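Local coordinates for periplasmic sugar-binding protein (PDB 4RXU) that binds beta-D-glucopyranose in the cleft between two alpha/beta lobes and probably serves as the sugar receptor of an ABC-type transporter, at residues Y145-A150 with K178-K183; L31-V36 with K309-L314; W45-T50 with G356-S361; Y158-A163 with D261-D266; V127-T132 with P320-T325. One frame throughout, in Å; residues are numbered along the deposited sequence.

Contact 1 (Y145-A150 with K178-K183); sequences YLVDHA and KVLQPK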
# COMPACT_ATOMS: atom_id res chain seq x y z
N TYR A 145 9.14 12.87 4.58
CA TYR A 145 8.73 14.03 3.79
C TYR A 145 8.09 15.09 4.71
O TYR A 145 8.43 16.27 4.65
CB TYR A 145 7.77 13.66 2.64
CG TYR A 145 7.38 14.88 1.86
CD1 TYR A 145 6.31 15.67 2.29
CD2 TYR A 145 8.11 15.28 0.75
CE1 TYR A 145 5.97 16.83 1.62
CE2 TYR A 145 7.77 16.44 0.06
CZ TYR A 145 6.70 17.20 0.50
OH TYR A 145 6.37 18.34 -0.17
N LEU A 146 7.22 14.65 5.61
CA LEU A 146 6.55 15.56 6.52
C LEU A 146 7.57 16.22 7.44
O LEU A 146 7.58 17.45 7.62
CB LEU A 146 5.48 14.85 7.33
CG LEU A 146 4.32 14.32 6.48
CD1 LEU A 146 3.37 13.53 7.36
CD2 LEU A 146 3.50 15.38 5.73
N VAL A 147 8.43 15.39 8.02
CA VAL A 147 9.48 15.88 8.91
C VAL A 147 10.37 16.92 8.21
O VAL A 147 10.68 17.99 8.77
CB VAL A 147 10.35 14.72 9.45
CG1 VAL A 147 11.51 15.26 10.26
CG2 VAL A 147 9.53 13.79 10.34
N ASP A 148 10.74 16.63 6.96
CA ASP A 148 11.67 17.47 6.23
C ASP A 148 11.08 18.83 5.90
O ASP A 148 11.82 19.78 5.62
CB ASP A 148 12.13 16.79 4.93
CG ASP A 148 13.10 15.62 5.17
OD1 ASP A 148 13.58 15.42 6.31
OD2 ASP A 148 13.37 14.88 4.21
N HIS A 149 9.75 18.91 5.94
CA HIS A 149 9.04 20.17 5.69
C HIS A 149 8.44 20.85 6.91
O HIS A 149 7.66 21.78 6.77
CB HIS A 149 7.97 19.95 4.64
CG HIS A 149 8.55 19.71 3.31
ND1 HIS A 149 9.02 18.47 2.91
CD2 HIS A 149 8.86 20.56 2.31
CE1 HIS A 149 9.56 18.57 1.71
NE2 HIS A 149 9.46 19.82 1.32
N ALA A 150 8.83 20.40 8.11
CA ALA A 150 8.33 21.01 9.35
C ALA A 150 9.49 21.62 10.08
O ALA A 150 10.60 21.03 10.08
CB ALA A 150 7.69 19.95 10.23
N LYS A 178 7.88 5.18 13.14
CA LYS A 178 9.26 5.15 13.60
C LYS A 178 10.07 6.37 13.18
O LYS A 178 11.16 6.58 13.70
CB LYS A 178 9.92 3.82 13.28
CG LYS A 178 9.16 2.69 13.98
CD LYS A 178 9.99 1.49 14.19
CE LYS A 178 9.42 0.52 15.20
NZ LYS A 178 10.15 -0.75 14.98
N VAL A 179 9.51 7.17 12.27
CA VAL A 179 10.04 8.49 11.95
C VAL A 179 9.31 9.60 12.70
O VAL A 179 9.92 10.55 13.21
CB VAL A 179 9.99 8.73 10.42
CG1 VAL A 179 10.28 10.18 10.05
CG2 VAL A 179 10.95 7.79 9.70
N LEU A 180 7.99 9.50 12.76
CA LEU A 180 7.22 10.56 13.41
C LEU A 180 7.32 10.59 14.94
O LEU A 180 7.32 11.67 15.53
CB LEU A 180 5.74 10.51 13.01
CG LEU A 180 5.42 10.68 11.53
CD1 LEU A 180 3.98 10.28 11.24
CD2 LEU A 180 5.68 12.10 11.07
N GLN A 181 7.40 9.42 15.57
CA GLN A 181 7.31 9.37 17.01
C GLN A 181 8.39 10.23 17.70
O GLN A 181 8.07 10.99 18.63
CB GLN A 181 7.28 7.91 17.51
CG GLN A 181 7.17 7.77 19.03
CD GLN A 181 8.49 7.99 19.77
OE1 GLN A 181 9.57 7.61 19.28
NE2 GLN A 181 8.41 8.58 20.97
N PRO A 182 9.65 10.14 17.25
CA PRO A 182 10.63 11.02 17.90
C PRO A 182 10.30 12.50 17.73
O PRO A 182 10.61 13.30 18.59
CB PRO A 182 11.92 10.71 17.15
CG PRO A 182 11.75 9.32 16.67
CD PRO A 182 10.30 9.15 16.38
N LYS A 183 9.72 12.85 16.59
CA LYS A 183 9.36 14.24 16.31
C LYS A 183 8.05 14.70 16.96
O LYS A 183 7.71 15.87 16.94
CB LYS A 183 9.33 14.46 14.80
CG LYS A 183 10.68 14.14 14.16
CD LYS A 183 11.84 14.90 14.75
CE LYS A 183 11.67 16.38 14.51
NZ LYS A 183 12.79 17.09 15.19

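Contact 2 (L31-V36 with K309-L314); sequences LAVGIV and KAAVAL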
# COMPACT_ATOMS: atom_id res chain seq x y z
N LEU A 31 -0.10 -21.14 -19.18
CA LEU A 31 0.70 -21.53 -18.03
C LEU A 31 -0.20 -22.02 -16.90
O LEU A 31 -1.29 -21.51 -16.71
CB LEU A 31 1.54 -20.35 -17.52
CG LEU A 31 2.58 -19.78 -18.48
CD1 LEU A 31 3.39 -18.72 -17.75
CD2 LEU A 31 3.50 -20.84 -19.06
N ALA A 32 0.29 -23.01 -16.16
CA ALA A 32 -0.42 -23.55 -14.99
C ALA A 32 -0.22 -22.65 -13.79
O ALA A 32 0.35 -23.02 -12.75
CB ALA A 32 0.02 -24.97 -14.71
N VAL A 33 -0.72 -21.45 -13.96
CA VAL A 33 -0.60 -20.35 -12.99
C VAL A 33 -1.96 -19.66 -12.93
O VAL A 33 -2.64 -19.54 -13.96
CB VAL A 33 0.49 -19.34 -13.39
CG1 VAL A 33 0.58 -18.21 -12.36
CG2 VAL A 33 1.83 -20.02 -13.53
N GLY A 34 -2.33 -19.20 -11.74
CA GLY A 34 -3.54 -18.42 -11.54
C GLY A 34 -3.19 -17.22 -10.68
O GLY A 34 -2.32 -17.31 -9.81
N ILE A 35 -3.83 -16.10 -10.99
CA ILE A 35 -3.62 -14.85 -10.28
C ILE A 35 -4.92 -14.44 -9.60
O ILE A 35 -5.96 -14.42 -10.25
CB ILE A 35 -3.17 -13.72 -11.22
CG1 ILE A 35 -1.79 -14.05 -11.80
CG2 ILE A 35 -3.12 -12.37 -10.51
CD1 ILE A 35 -1.42 -13.18 -13.01
N VAL A 36 -4.85 -14.15 -8.30
CA VAL A 36 -6.04 -13.69 -7.55
C VAL A 36 -5.76 -12.35 -6.93
O VAL A 36 -4.78 -12.20 -6.20
CB VAL A 36 -6.50 -14.72 -6.49
CG1 VAL A 36 -7.74 -14.24 -5.71
CG2 VAL A 36 -6.82 -16.06 -7.14
N LYS A 309 8.33 -14.16 -13.04
CA LYS A 309 9.62 -14.86 -13.02
C LYS A 309 9.62 -15.99 -11.97
O LYS A 309 10.08 -17.12 -12.22
CB LYS A 309 10.77 -13.87 -12.81
CG LYS A 309 11.05 -12.97 -14.01
CD LYS A 309 12.31 -12.11 -13.86
CE LYS A 309 12.07 -10.76 -13.21
NZ LYS A 309 13.34 -9.97 -13.22
N ALA A 310 9.09 -15.71 -10.79
CA ALA A 310 9.08 -16.71 -9.73
C ALA A 310 8.18 -17.86 -10.12
O ALA A 310 8.54 -19.02 -9.93
CB ALA A 310 8.64 -16.11 -8.41
N ALA A 311 7.00 -17.54 -10.66
CA ALA A 311 6.09 -18.58 -11.14
C ALA A 311 6.69 -19.47 -12.21
O ALA A 311 6.62 -20.70 -12.12
CB ALA A 311 4.80 -17.96 -11.64
N VAL A 312 7.32 -18.85 -13.20
CA VAL A 312 7.94 -19.59 -14.29
C VAL A 312 9.05 -20.49 -13.74
O VAL A 312 9.21 -21.64 -14.17
CB VAL A 312 8.43 -18.62 -15.40
CG1 VAL A 312 9.36 -19.32 -16.40
CG2 VAL A 312 7.21 -18.02 -16.10
N ALA A 313 9.83 -19.98 -12.79
CA ALA A 313 10.88 -20.82 -12.19
C ALA A 313 10.26 -22.06 -11.54
O ALA A 313 10.69 -23.20 -11.78
CB ALA A 313 11.71 -20.02 -11.17
N LEU A 314 9.22 -21.86 -10.76
CA LEU A 314 8.53 -22.99 -10.12
C LEU A 314 7.92 -23.98 -11.10
O LEU A 314 7.93 -25.18 -10.86
CB LEU A 314 7.48 -22.47 -9.15
CG LEU A 314 8.05 -21.70 -7.97
CD1 LEU A 314 6.99 -20.85 -7.30
CD2 LEU A 314 8.66 -22.63 -6.95

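Contact 3 (W45-T50 with G356-S361); sequences WIQDET and GYYSAS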
# COMPACT_ATOMS: atom_id res chain seq x y z
N TRP A 45 -5.32 -2.11 -7.68
CA TRP A 45 -5.32 -3.43 -8.33
C TRP A 45 -5.61 -3.38 -9.82
O TRP A 45 -5.30 -4.32 -10.53
CB TRP A 45 -6.22 -4.46 -7.60
CG TRP A 45 -5.93 -4.34 -6.15
CD1 TRP A 45 -6.75 -3.84 -5.21
CD2 TRP A 45 -4.65 -4.54 -5.51
NE1 TRP A 45 -6.09 -3.73 -4.00
CE2 TRP A 45 -4.80 -4.17 -4.17
CE3 TRP A 45 -3.42 -5.02 -5.94
CZ2 TRP A 45 -3.75 -4.22 -3.26
CZ3 TRP A 45 -2.38 -5.08 -5.04
CH2 TRP A 45 -2.56 -4.69 -3.72
N ILE A 46 -6.18 -2.27 -10.28
CA ILE A 46 -6.32 -2.02 -11.70
C ILE A 46 -4.93 -1.85 -12.34
O ILE A 46 -4.71 -2.32 -13.46
CB ILE A 46 -7.22 -0.79 -11.95
CG1 ILE A 46 -8.56 -0.92 -11.20
CG2 ILE A 46 -7.48 -0.63 -13.43
CD1 ILE A 46 -9.39 -2.13 -11.54
N GLN A 47 -4.01 -1.21 -11.62
CA GLN A 47 -2.63 -1.09 -12.12
C GLN A 47 -2.03 -2.49 -12.30
O GLN A 47 -1.51 -2.84 -13.37
CB GLN A 47 -1.75 -0.27 -11.20
CG GLN A 47 -2.13 1.19 -11.03
CD GLN A 47 -0.94 2.00 -10.54
OE1 GLN A 47 0.15 1.95 -11.15
NE2 GLN A 47 -1.11 2.72 -9.44
N ASP A 48 -2.12 -3.31 -11.25
CA ASP A 48 -1.55 -4.67 -11.37
C ASP A 48 -2.24 -5.48 -12.47
O ASP A 48 -1.56 -6.17 -13.20
CB ASP A 48 -1.60 -5.42 -10.05
CG ASP A 48 -0.91 -4.67 -8.95
OD1 ASP A 48 -1.45 -3.62 -8.56
OD2 ASP A 48 0.18 -5.12 -8.50
N GLU A 49 -3.56 -5.40 -12.57
CA GLU A 49 -4.28 -6.09 -13.65
C GLU A 49 -3.72 -5.69 -15.02
O GLU A 49 -3.38 -6.55 -15.83
CB GLU A 49 -5.79 -5.79 -13.61
CG GLU A 49 -6.59 -6.54 -14.66
CD GLU A 49 -8.02 -6.09 -14.71
OE1 GLU A 49 -8.28 -4.90 -14.42
OE2 GLU A 49 -8.89 -6.90 -15.05
N THR A 50 -3.59 -4.40 -15.24
CA THR A 50 -3.06 -3.85 -16.49
C THR A 50 -1.65 -4.31 -16.76
O THR A 50 -1.34 -4.79 -17.85
CB THR A 50 -3.11 -2.31 -16.47
OG1 THR A 50 -4.49 -1.89 -16.48
CG2 THR A 50 -2.31 -1.72 -17.70
N GLY A 356 9.46 5.43 -18.33
CA GLY A 356 8.46 4.76 -19.15
C GLY A 356 7.18 4.31 -18.46
O GLY A 356 6.33 3.71 -19.10
N TYR A 357 7.04 4.61 -17.18
CA TYR A 357 5.87 4.16 -16.45
C TYR A 357 4.59 4.72 -17.05
O TYR A 357 3.63 3.97 -17.35
CB TYR A 357 5.98 4.53 -14.98
CG TYR A 357 5.08 3.71 -14.08
CD1 TYR A 357 5.41 2.42 -13.75
CD2 TYR A 357 3.89 4.23 -13.57
CE1 TYR A 357 4.61 1.63 -12.94
CE2 TYR A 357 3.10 3.47 -12.72
CZ TYR A 357 3.47 2.16 -12.41
OH TYR A 357 2.71 1.37 -11.54
N TYR A 358 4.61 6.03 -17.27
CA TYR A 358 3.49 6.73 -17.89
C TYR A 358 3.96 7.58 -19.05
O TYR A 358 5.06 8.07 -19.05
CB TYR A 358 2.80 7.68 -16.92
CG TYR A 358 2.10 7.05 -15.73
CD1 TYR A 358 1.31 5.93 -15.87
CD2 TYR A 358 2.20 7.61 -14.48
CE1 TYR A 358 0.63 5.38 -14.80
CE2 TYR A 358 1.53 7.05 -13.39
CZ TYR A 358 0.74 5.94 -13.57
OH TYR A 358 0.06 5.36 -12.50
N SER A 359 3.07 7.76 -20.02
CA SER A 359 3.30 8.76 -21.07
C SER A 359 3.07 10.16 -20.52
O SER A 359 2.13 10.41 -19.74
CB SER A 359 2.40 8.49 -22.26
OG SER A 359 2.43 9.57 -23.19
N ALA A 360 3.92 11.10 -20.93
CA ALA A 360 3.74 12.50 -20.54
C ALA A 360 2.36 13.03 -20.94
O ALA A 360 1.81 13.92 -20.27
CB ALA A 360 4.81 13.36 -21.18
N SER A 361 1.81 12.50 -22.03
CA SER A 361 0.52 12.97 -22.53
C SER A 361 -0.65 12.64 -21.59
O SER A 361 -1.76 13.14 -21.78
CB SER A 361 0.23 12.38 -23.91
OG SER A 361 0.14 10.98 -23.81

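Contact 4 (Y158-A163 with D261-D266); sequences YLYAGA and DAFAAD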
# COMPACT_ATOMS: atom_id res chain seq x y z
N TYR A 158 -1.88 15.23 11.46
CA TYR A 158 -3.06 14.42 11.29
C TYR A 158 -2.63 13.07 10.71
O TYR A 158 -1.98 13.02 9.65
CB TYR A 158 -4.04 15.13 10.37
CG TYR A 158 -4.65 16.37 11.02
CD1 TYR A 158 -3.95 17.58 11.08
CD2 TYR A 158 -5.91 16.33 11.58
CE1 TYR A 158 -4.51 18.72 11.67
CE2 TYR A 158 -6.47 17.45 12.18
CZ TYR A 158 -5.77 18.65 12.23
OH TYR A 158 -6.34 19.76 12.84
N LEU A 159 -2.95 11.99 11.41
CA LEU A 159 -2.53 10.63 11.01
C LEU A 159 -3.68 9.90 10.36
O LEU A 159 -4.82 10.00 10.81
CB LEU A 159 -2.10 9.83 12.25
CG LEU A 159 -0.95 10.42 13.09
CD1 LEU A 159 -0.78 9.64 14.39
CD2 LEU A 159 0.37 10.51 12.32
N TYR A 160 -3.37 9.14 9.30
CA TYR A 160 -4.36 8.29 8.63
C TYR A 160 -3.71 6.98 8.26
O TYR A 160 -2.49 6.87 8.15
CB TYR A 160 -4.97 8.98 7.39
CG TYR A 160 -5.69 10.26 7.80
CD1 TYR A 160 -6.98 10.21 8.33
CD2 TYR A 160 -5.05 11.50 7.72
CE1 TYR A 160 -7.65 11.37 8.73
CE2 TYR A 160 -5.70 12.66 8.14
CZ TYR A 160 -7.00 12.59 8.64
OH TYR A 160 -7.65 13.74 9.05
N ALA A 161 -4.55 5.96 8.14
CA ALA A 161 -4.07 4.61 7.90
C ALA A 161 -4.95 3.81 6.94
O ALA A 161 -6.09 4.19 6.64
CB ALA A 161 -3.94 3.83 9.23
N GLY A 162 -4.37 2.71 6.48
CA GLY A 162 -5.07 1.75 5.62
C GLY A 162 -6.02 0.84 6.40
O GLY A 162 -6.25 1.04 7.60
N ALA A 163 -6.58 -0.16 5.69
CA ALA A 163 -7.47 -1.15 6.29
C ALA A 163 -6.73 -2.13 7.18
O ALA A 163 -5.70 -2.67 6.77
CB ALA A 163 -8.22 -1.92 5.19
N ASP A 261 -8.78 17.20 -0.19
CA ASP A 261 -10.00 17.92 -0.58
C ASP A 261 -10.68 18.54 0.63
O ASP A 261 -11.14 19.68 0.60
CB ASP A 261 -10.99 17.02 -1.33
CG ASP A 261 -10.53 16.63 -2.73
OD1 ASP A 261 -9.54 17.19 -3.27
OD2 ASP A 261 -11.19 15.70 -3.28
N ALA A 262 -10.75 17.78 1.72
CA ALA A 262 -11.32 18.32 2.97
C ALA A 262 -10.51 19.47 3.56
O ALA A 262 -11.05 20.51 3.97
CB ALA A 262 -11.47 17.20 3.99
N PHE A 263 -9.19 19.26 3.65
CA PHE A 263 -8.28 20.26 4.22
C PHE A 263 -8.20 21.52 3.36
O PHE A 263 -8.14 22.63 3.91
CB PHE A 263 -6.89 19.65 4.44
CG PHE A 263 -6.76 18.89 5.74
CD1 PHE A 263 -7.34 17.64 5.90
CD2 PHE A 263 -6.10 19.45 6.82
CE1 PHE A 263 -7.21 16.93 7.10
CE2 PHE A 263 -5.96 18.75 8.02
CZ PHE A 263 -6.53 17.50 8.15
N ALA A 264 -8.25 21.37 2.04
CA ALA A 264 -8.21 22.52 1.12
C ALA A 264 -9.40 23.44 1.33
O ALA A 264 -9.30 24.64 1.13
CB ALA A 264 -8.17 22.04 -0.32
N ALA A 265 -10.52 22.84 1.71
CA ALA A 265 -11.78 23.58 1.94
C ALA A 265 -11.91 24.30 3.28
O ALA A 265 -12.88 25.02 3.49
CB ALA A 265 -12.97 22.65 1.75
N ASP A 266 -10.97 24.09 4.18
CA ASP A 266 -11.07 24.62 5.53
C ASP A 266 -10.29 25.91 5.51
O ASP A 266 -9.06 25.90 5.35
CB ASP A 266 -10.49 23.61 6.52
CG ASP A 266 -10.63 24.05 7.97
OD1 ASP A 266 -10.24 25.19 8.31
OD2 ASP A 266 -11.09 23.23 8.79

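Contact 5 (V127-T132 with P320-T325); sequences VDYYVT and PEARGT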
# COMPACT_ATOMS: atom_id res chain seq x y z
N VAL A 127 2.74 -20.44 2.88
CA VAL A 127 3.13 -19.40 1.94
C VAL A 127 4.57 -19.68 1.52
O VAL A 127 5.44 -19.76 2.40
CB VAL A 127 3.01 -17.99 2.55
CG1 VAL A 127 3.33 -16.97 1.49
CG2 VAL A 127 1.63 -17.75 3.15
N ASP A 128 4.82 -19.87 0.22
CA ASP A 128 6.17 -20.22 -0.24
C ASP A 128 7.06 -19.00 -0.45
O ASP A 128 8.22 -19.01 -0.07
CB ASP A 128 6.09 -21.08 -1.49
CG ASP A 128 5.39 -22.37 -1.20
OD1 ASP A 128 5.94 -23.18 -0.43
OD2 ASP A 128 4.26 -22.55 -1.68
N TYR A 129 6.49 -17.96 -1.06
CA TYR A 129 7.24 -16.71 -1.38
C TYR A 129 6.32 -15.53 -1.19
O TYR A 129 5.08 -15.66 -1.28
CB TYR A 129 7.79 -16.71 -2.83
CG TYR A 129 8.72 -17.86 -3.02
CD1 TYR A 129 10.06 -17.76 -2.63
CD2 TYR A 129 8.24 -19.09 -3.47
CE1 TYR A 129 10.91 -18.85 -2.73
CE2 TYR A 129 9.08 -20.19 -3.55
CZ TYR A 129 10.41 -20.06 -3.18
OH TYR A 129 11.30 -21.10 -3.26
N TYR A 130 6.94 -14.39 -1.00
CA TYR A 130 6.24 -13.11 -0.90
C TYR A 130 6.90 -12.08 -1.84
O TYR A 130 8.02 -11.64 -1.59
CB TYR A 130 6.28 -12.61 0.54
CG TYR A 130 5.54 -11.32 0.81
CD1 TYR A 130 4.41 -10.95 0.11
CD2 TYR A 130 5.99 -10.48 1.81
CE1 TYR A 130 3.75 -9.76 0.41
CE2 TYR A 130 5.33 -9.31 2.14
CZ TYR A 130 4.20 -8.94 1.46
OH TYR A 130 3.58 -7.78 1.82
N VAL A 131 6.19 -11.72 -2.88
CA VAL A 131 6.62 -10.69 -3.82
C VAL A 131 6.00 -9.39 -3.33
O VAL A 131 4.80 -9.25 -3.23
CB VAL A 131 6.13 -11.00 -5.25
CG1 VAL A 131 6.38 -9.83 -6.18
CG2 VAL A 131 6.80 -12.27 -5.77
N THR A 132 6.87 -8.44 -3.00
CA THR A 132 6.46 -7.23 -2.29
C THR A 132 7.33 -6.03 -2.61
O THR A 132 8.50 -6.16 -2.99
CB THR A 132 6.46 -7.50 -0.75
OG1 THR A 132 5.91 -6.39 -0.04
CG2 THR A 132 7.89 -7.76 -0.21
N PRO A 320 12.62 -19.85 -7.02
CA PRO A 320 12.76 -18.42 -7.18
C PRO A 320 13.89 -17.83 -6.36
O PRO A 320 14.33 -18.39 -5.36
CB PRO A 320 11.43 -17.89 -6.66
CG PRO A 320 10.47 -19.00 -6.86
CD PRO A 320 11.28 -20.21 -6.55
N GLU A 321 14.27 -16.62 -6.75
CA GLU A 321 15.40 -15.93 -6.15
C GLU A 321 15.00 -15.00 -5.03
O GLU A 321 14.85 -13.80 -5.24
CB GLU A 321 16.13 -15.09 -7.18
CG GLU A 321 16.43 -15.80 -8.46
CD GLU A 321 17.08 -14.90 -9.48
OE1 GLU A 321 17.65 -13.83 -9.13
OE2 GLU A 321 17.00 -15.27 -10.65
N ALA A 322 14.90 -15.52 -3.82
CA ALA A 322 14.39 -14.72 -2.69
C ALA A 322 15.53 -14.28 -1.80
O ALA A 322 16.55 -14.97 -1.66
CB ALA A 322 13.35 -15.48 -1.89
N ARG A 323 15.37 -13.08 -1.25
CA ARG A 323 16.36 -12.51 -0.34
C ARG A 323 15.63 -11.80 0.78
O ARG A 323 14.82 -10.90 0.55
CB ARG A 323 17.30 -11.54 -1.06
CG ARG A 323 18.10 -12.15 -2.20
CD ARG A 323 19.16 -13.14 -1.73
NE ARG A 323 19.90 -13.67 -2.88
CZ ARG A 323 19.57 -14.78 -3.55
NH1 ARG A 323 18.52 -15.51 -3.20
NH2 ARG A 323 20.28 -15.16 -4.59
N GLY A 324 15.92 -12.19 2.01
CA GLY A 324 15.24 -11.62 3.15
C GLY A 324 13.90 -12.30 3.35
O GLY A 324 13.49 -13.17 2.55
N THR A 325 13.24 -11.95 4.44
CA THR A 325 11.95 -12.55 4.82
C THR A 325 10.99 -11.51 5.41
O THR A 325 11.42 -10.44 5.89
CB THR A 325 12.09 -13.69 5.85
OG1 THR A 325 12.70 -13.21 7.05
CG2 THR A 325 12.88 -14.92 5.25

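Contact 1 (Y145-A150 with K178-K183)
Val-147 carries this helix-to-helix contact, reaching from the last turn of helix 135-148 towards Val-179, Leu-180 and Lys-183 on helix 167-185. Its CA-CB bond points at the other helix, and Val-147 CA and Leu-180 CA are 7.3 Å apart. From CB the side chain divides. The CG1 branch, anti to the backbone N (chi1 174°), comes to 4.1 Å from Lys-183 CG. The CG2 branch, beside the backbone N, does most of the touching. It meets Val-179 CG1 at 3.7 Å, Lys-183 CG at 4.0 Å and, more loosely, Leu-180 CD2 at 4.3 Å. The side chains of Val-147 and Lys-183 cross at nearly a right angle, and both methyls of the valine meet the one methylene at CG. Beyond CG the lysine chain bends at chi2 and chi3, and its NZ pairs with Asp-186 in a salt bridge on its own side of the contact. Phe-189 of strand 189-191 touches Val-147, Leu-180 and Lys-183, which brings the sheet into the same cluster.

On the far flank of the first helix, His-149 ND1 donates to Tyr-145 O at 2.9 Å with an N-H...O angle of 165°. The same ND1 stands above the centre of the Tyr-145 ring, which ties down the helix end.

No hydrogen bond joins the two segments. Cohesion therefore rests on methyl and methylene contacts, with the lysine contributing its carbon chain here while its charge is paired with Asp-186, just beyond the end of its helix.

Contact 2 (L31-V36 with K309-L314)
Ala-311 and Val-312, the residues that meet Val-33 and Leu-31, lie in a helical turn fastened by the bond from Ala-313 N to Lys-309 O, 2.9 Å long. Leu-314 N repeats it to Ala-310 O, so the helix is regular where the strand comes up to it. Across the contact itself there are no polar bonds, and two apolar pairs do the work.

The inner pair is Val-33 with Ala-311, whose CA atoms are 7.2 Å apart. Both CB atoms point across. Val-33 CG2, set beside its backbone N because CG1 takes the anti position (chi1 179°), stands 4.1 Å from Ala-311 CB. CG1 approaches the same methyl to 4.3 Å, so the valine straddles it with both branches. The outer pair is Leu-31 with Val-312: the leucine is extended beyond CB, and its CD1 reaches Val-312 CG2 at 4.2 Å. Leu-31 CA and Val-312 CA are farther apart, 8.4 Å.

Between Leu-31 and Val-33 the chain folds through an inverse gamma turn centred on Ala-32, with a weak bond from Val-33 N to Leu-31 O. Both flanking side chains nevertheless face the helix. Ile-91 touches Val-33, Val-89 touches Ala-311, and Tyr-61 touches both Leu-31 and Val-312, so the neighbouring strands share the seam.

Helix 300-315 thus lies against the start of strand 29-37 and its parallel neighbours, with Ala-311 the small residue opposite Val-33. That is the helix-on-sheet layering of a Rossmann-like lobe, built here from both ends of the sequence as in type I periplasmic binding proteins.

Contact 3 (W45-T50 with G356-S361)
Gln-47 and Tyr-357 meet through one short hydrogen bond: Tyr-357 OH donates to Gln-47 OE1 at 2.7 Å. The C=O...donor angle is 157°, and the donor is tilted 21° from the carbonyl plane. Amide and phenol ring are turned steeply against each other, and OE1 approaches the ring at its edge, near its plane. Tyr-358 OH comes no nearer to Gln-47 OE1 than 3.7 Å and instead bonds to Ala-279 O.

In the next shell, the two tyrosines brace one another. The rim of the first, at Tyr-357 CD2, stands 3.5 Å above the centre of the Tyr-358 ring. Arg-51 adds a cation-pi contact to Tyr-357, and Phe-297 meets that ring edge-to-face. On the amide's other end, NE2 bonds to Glu-280 OE2 and to Asp-278 O, the latter from a residue of the glucose pocket. Trp-45, two residues before Gln-47, touches the sugar.

A leucine in place of Gln-47 would probably leave Tyr-357 OH without its acceptor and Asp-278 O without this donor.

With both ends of the amide engaged, its flip is fixed, and one polar group connects helix 44-59 to the C-terminal tail and to Asp-278 of the sugar pocket.

Contact 4 (Y158-A163 with D261-D266)
Two kinds of contact bring Phe-263 against Tyr-158 and Tyr-160. The first is an aromatic pair, T-shaped (edge-to-face): the edge of Phe-263 is directed at the face of Tyr-158, with centroids 4.9 Å apart and planes at 81°. The approach is off-centre. Phe-263 CZ lies over the CG side of the tyrosine ring, 3.6 Å from Tyr-158 CG, while Phe-263 CE2 comes to 3.8 Å from Tyr-158 CD1. With CG anti to the carbonyl carbon (chi1 -69°) the Tyr-158 ring is carried towards the helix, and chi2 of 79° sets its face to Phe-263.

The second kind is a hydroxyl at a ring edge. Tyr-160 comes from the opposite direction to Phe-263, and its OH lies near the plane of the phenyl ring, 3.8 Å from Phe-263 CE1. This is a van der Waals contact.

Hydrogen bonds are made beyond the pair of segments: Tyr-158 OH with Asp-242 O and Tyr-160 OH with Asn-234 OD1. These buried hydroxyls are thereby satisfied, and the bonds hold the two phenols in position around Phe-263. Val-246, Ile-248, Val-269 and Leu-235 touch the rest of the phenylalanine.

Helix 253-264 joins the neighbouring parallel strands 246-249 and 269-274 in a beta-alpha-beta crossover. Its Phe-263 reaches across strand 246-249 to Tyr-158 of strand 155-159, as expected for the helix-covered parallel sheet, strand order 2-1-3-4, of a Rossmann-like lobe.

Contact 5 (V127-T132 with P320-T325)
Tyr-129 and Pro-320 meet at the surface of the N-terminal Rossmann-like lobe, where strand 129-133 of its sheet passes the loop that leads out of helix 300-315. The tight part is a CH-pi contact. Pro-320 CG lies over one face of the Tyr-129 ring, 3.9 Å from its centroid and 15° off the normal. The pyrrolidine crosses the phenol at about a right angle and spreads over its outer half: Pro-320 CD is 3.5 Å from Tyr-129 CZ and 3.7 Å from Tyr-129 CE2. A chi1 of -60° places the tyrosine CG beside the backbone N and carries the ring towards the loop. Ala-310 and Leu-314 of helix 300-315 also pack on the proline, which therefore sits between helix and phenol. Tyr-129 is itself bonded through its backbone to Val-114 and Ser-116.

The other flank is looser. Ala-322 CB stands at the edge of the ring, near its plane, 4.1 Å from Tyr-129 CD1, and also touches Pro-334. Past it the loop turns to solvent: Arg-323 is exposed, and its NH1 folds back to bond with Ala-322 O from above the carbonyl plane, without reaching the strand.

A serine in place of Tyr-129 would probably leave Pro-320 without the ring face it rests on and open a gap beside Ala-322.

The closest approach between the segments falls at the end of the phenol, where Pro-320 CD sits 3.4 Å from Tyr-129 OH.

How the contacts relate
Contacts 2 and 5 reach the same sheet in one lobe, and the loop of contact 5 packs back on the helix of contact 2, with Leu-314 CD2 3.6 Å from Pro-320 CD. Contacts 1 and 4 belong to the other lobe and meet where Leu-180 packs on Leu-159; the centres of contacts 1 and 2 are about 40 Å apart. Burial and chemistry differ from contact to contact: the fully buried contact 4 is aromatic, contacts 1 and 2 are partly buried and aliphatic, and contact 5, at the surface, sets a proline on a phenol. Contact 3 differs in being polar across its segments, and it is the one that includes a sugar-pocket residue.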